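Local coordinates for protein Xaa-Pro Dipeptidase (Alteromonas macleodii, PDB 2QS8) that probably removes the C-terminal residue from short peptides as a metal-dependent carboxypeptidase of the amidohydrolase superfamily, at residues A[276-281]-A[338-343]. Residues are numbered along the deposited sequence; the frame is centred on the assembly and turned at random.
With MET (methionine), chain D.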
loop_
_atom_site.group_PDB
_atom_site.type_symbol
_atom_site.label_atom_id
_atom_site.label_comp_id
_atom_site.label_asym_id
_atom_site.label_seq_id
_atom_site.Cartn_x
_atom_site.Cartn_y
_atom_site.Cartn_z
ATOM N N PRO A 276 -31.067 -8.410 15.896
ATOM C CA PRO A 276 -31.398 -9.734 15.370
ATOM C C PRO A 276 -31.862 -9.942 13.928
ATOM O O PRO A 276 -31.385 -10.857 13.271
ATOM C CB PRO A 276 -32.416 -10.252 16.381
ATOM C CG PRO A 276 -33.126 -9.016 16.787
ATOM C CD PRO A 276 -32.007 -8.024 16.961
ATOM N N THR A 277 -32.769 -9.113 13.433
ATOM C CA THR A 277 -33.311 -9.293 12.086
ATOM C C THR A 277 -33.853 -10.713 11.958
ATOM O O THR A 277 -33.512 -11.450 11.022
ATOM C CB THR A 277 -32.262 -9.055 10.955
ATOM O OG1 THR A 277 -31.299 -10.127 10.930
ATOM C CG2 THR A 277 -31.576 -7.709 11.154
ATOM N N ILE A 278 -34.690 -11.099 12.914
ATOM C CA ILE A 278 -35.288 -12.429 12.896
ATOM C C ILE A 278 -36.098 -12.625 11.611
ATOM O O ILE A 278 -36.032 -13.681 10.992
ATOM C CB ILE A 278 -36.226 -12.656 14.108
ATOM C CG1 ILE A 278 -35.459 -12.441 15.410
ATOM C CG2 ILE A 278 -36.785 -14.080 14.070
ATOM C CD1 ILE A 278 -36.332 -12.449 16.640
ATOM N N SER A 279 -36.847 -11.596 11.217
ATOM C CA SER A 279 -37.672 -11.646 10.012
ATOM C C SER A 279 -36.890 -12.140 8.801
ATOM O O SER A 279 -37.289 -13.099 8.144
ATOM C CB SER A 279 -38.242 -10.264 9.692
ATOM O OG SER A 279 -39.157 -9.836 10.681
ATOM N N ALA A 280 -35.783 -11.466 8.508
ATOM C CA ALA A 280 -34.948 -11.825 7.368
ATOM C C ALA A 280 -34.474 -13.262 7.515
ATOM O O ALA A 280 -34.350 -13.980 6.526
ATOM C CB ALA A 280 -33.750 -10.878 7.264
ATOM N N GLY A 281 -34.206 -13.667 8.752
ATOM C CA GLY A 281 -33.761 -15.022 9.009
ATOM C C GLY A 281 -34.829 -16.012 8.577
ATOM O O GLY A 281 -34.560 -16.935 7.805
ATOM N N TRP A 338 -43.268 -4.564 10.981
ATOM C CA TRP A 338 -43.989 -4.939 12.199
ATOM C C TRP A 338 -43.880 -6.412 12.601
ATOM O O TRP A 338 -43.888 -6.730 13.799
ATOM C CB TRP A 338 -45.465 -4.562 12.080
ATOM C CG TRP A 338 -46.183 -5.294 10.987
ATOM C CD1 TRP A 338 -46.284 -4.923 9.679
ATOM C CD2 TRP A 338 -46.873 -6.543 11.102
ATOM N NE1 TRP A 338 -46.996 -5.859 8.970
ATOM C CE2 TRP A 338 -47.375 -6.864 9.821
ATOM C CE3 TRP A 338 -47.126 -7.416 12.167
ATOM C CZ2 TRP A 338 -48.104 -8.030 9.571
ATOM C CZ3 TRP A 338 -47.852 -8.577 11.922
ATOM C CH2 TRP A 338 -48.337 -8.871 10.631
ATOM N N LYS A 339 -43.781 -7.306 11.615
ATOM C CA LYS A 339 -43.684 -8.739 11.883
ATOM C C LYS A 339 -42.531 -9.078 12.825
ATOM O O LYS A 339 -42.588 -10.077 13.550
ATOM C CB LYS A 339 -43.518 -9.516 10.578
ATOM C CG LYS A 339 -44.679 -9.346 9.625
ATOM C CD LYS A 339 -44.478 -10.169 8.367
ATOM C CE LYS A 339 -45.604 -9.949 7.372
ATOM N NZ LYS A 339 -45.425 -10.826 6.183
ATOM N N GLU A 340 -41.487 -8.248 12.806
ATOM C CA GLU A 340 -40.330 -8.447 13.667
ATOM C C GLU A 340 -40.745 -8.470 15.149
ATOM O O GLU A 340 -40.173 -9.217 15.950
ATOM C CB GLU A 340 -39.304 -7.335 13.421
ATOM C CG GLU A 340 -37.975 -7.455 14.174
ATOM C CD GLU A 340 -37.112 -8.630 13.719
ATOM O OE1 GLU A 340 -37.425 -9.247 12.676
ATOM O OE2 GLU A 340 -36.110 -8.931 14.410
ATOM N N PHE A 341 -41.729 -7.647 15.507
ATOM C CA PHE A 341 -42.235 -7.584 16.877
ATOM C C PHE A 341 -42.825 -8.934 17.267
ATOM O O PHE A 341 -42.516 -9.481 18.327
ATOM C CB PHE A 341 -43.327 -6.519 17.019
ATOM C CG PHE A 341 -42.819 -5.109 16.997
ATOM C CD1 PHE A 341 -41.883 -4.675 17.923
ATOM C CD2 PHE A 341 -43.279 -4.212 16.042
ATOM C CE1 PHE A 341 -41.410 -3.371 17.886
ATOM C CE2 PHE A 341 -42.813 -2.908 15.998
ATOM C CZ PHE A 341 -41.879 -2.486 16.919
ATOM N N VAL A 342 -43.680 -9.467 16.401
ATOM C CA VAL A 342 -44.315 -10.746 16.666
ATOM C C VAL A 342 -43.274 -11.853 16.839
ATOM O O VAL A 342 -43.454 -12.760 17.657
ATOM C CB VAL A 342 -45.276 -11.123 15.530
ATOM C CG1 VAL A 342 -46.046 -12.389 15.905
ATOM C CG2 VAL A 342 -46.213 -9.960 15.240
ATOM N N TYR A 343 -42.190 -11.774 16.072
ATOM C CA TYR A 343 -41.129 -12.771 16.158
ATOM C C TYR A 343 -40.364 -12.645 17.466
ATOM O O TYR A 343 -40.001 -13.647 18.076
ATOM C CB TYR A 343 -40.160 -12.639 14.973
ATOM C CG TYR A 343 -40.661 -13.247 13.679
ATOM C CD1 TYR A 343 -40.944 -14.612 13.595
ATOM C CD2 TYR A 343 -40.799 -12.473 12.524
ATOM C CE1 TYR A 343 -41.344 -15.192 12.404
ATOM C CE2 TYR A 343 -41.203 -13.046 11.316
ATOM C CZ TYR A 343 -41.470 -14.406 11.269
ATOM O OH TYR A 343 -41.849 -14.993 10.082
HETATM N N MET D . -28.667 -10.078 4.563
HETATM C CA MET D . -28.200 -11.193 5.438
HETATM C C MET D . -27.216 -12.110 4.716
HETATM O O MET D . -26.432 -12.787 5.411
HETATM C CB MET D . -29.398 -12.017 5.909
HETATM C CG MET D . -29.023 -13.126 6.853
HETATM S SD MET D . -30.456 -13.892 7.524
HETATM C CE MET D . -31.041 -12.580 8.559
HETATM O OXT MET D . -27.252 -12.142 3.466
#
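Glu-340 reaches the amino-terminal turn of helix 278-287 because its CG stands anti to the backbone N (chi1 -176°) and the chain then bends at chi2 (68°), while the OG of Ser-279 lies beside its own backbone N, on the carboxylate side. The contact belongs to the TIM barrel of the amidohydrolase superfamily and joins the start of helix 278-287 to helix 339-346. Both carboxylate oxygens offer their syn lone pairs to consecutive amides: Ile-278 N donates to Glu-340 OE2 at 3.0 Å. Ser-279 N donates to Glu-340 OE1 at 2.8 Å (161° at the hydrogen). With both oxygens held, rotation about chi3 is restricted, and the positive helix end would probably favour the ionised acid. Ile-278 CG2 packs on Tyr-343 CB at 3.8 Å, and Phe-313 of helix 299-319 also touches the isoleucine. Cut back to an alanine here, the Glu-340 side chain is likely to leave the amides of Ile-278 and Ser-279, and the Ser-279 hydroxyl, without their acceptor and to open a gap between the helices. The same turn borders the methionine pocket, where Ala-280 CB approaches the ligand CE at 3.5 Å and Thr-277 OG1 is hydrogen-bonded to His-255 ND1. Glu-340 OE1 has a second donor: Ser-279 OG meets it at 2.7 Å, nearly in line with its C-O bond.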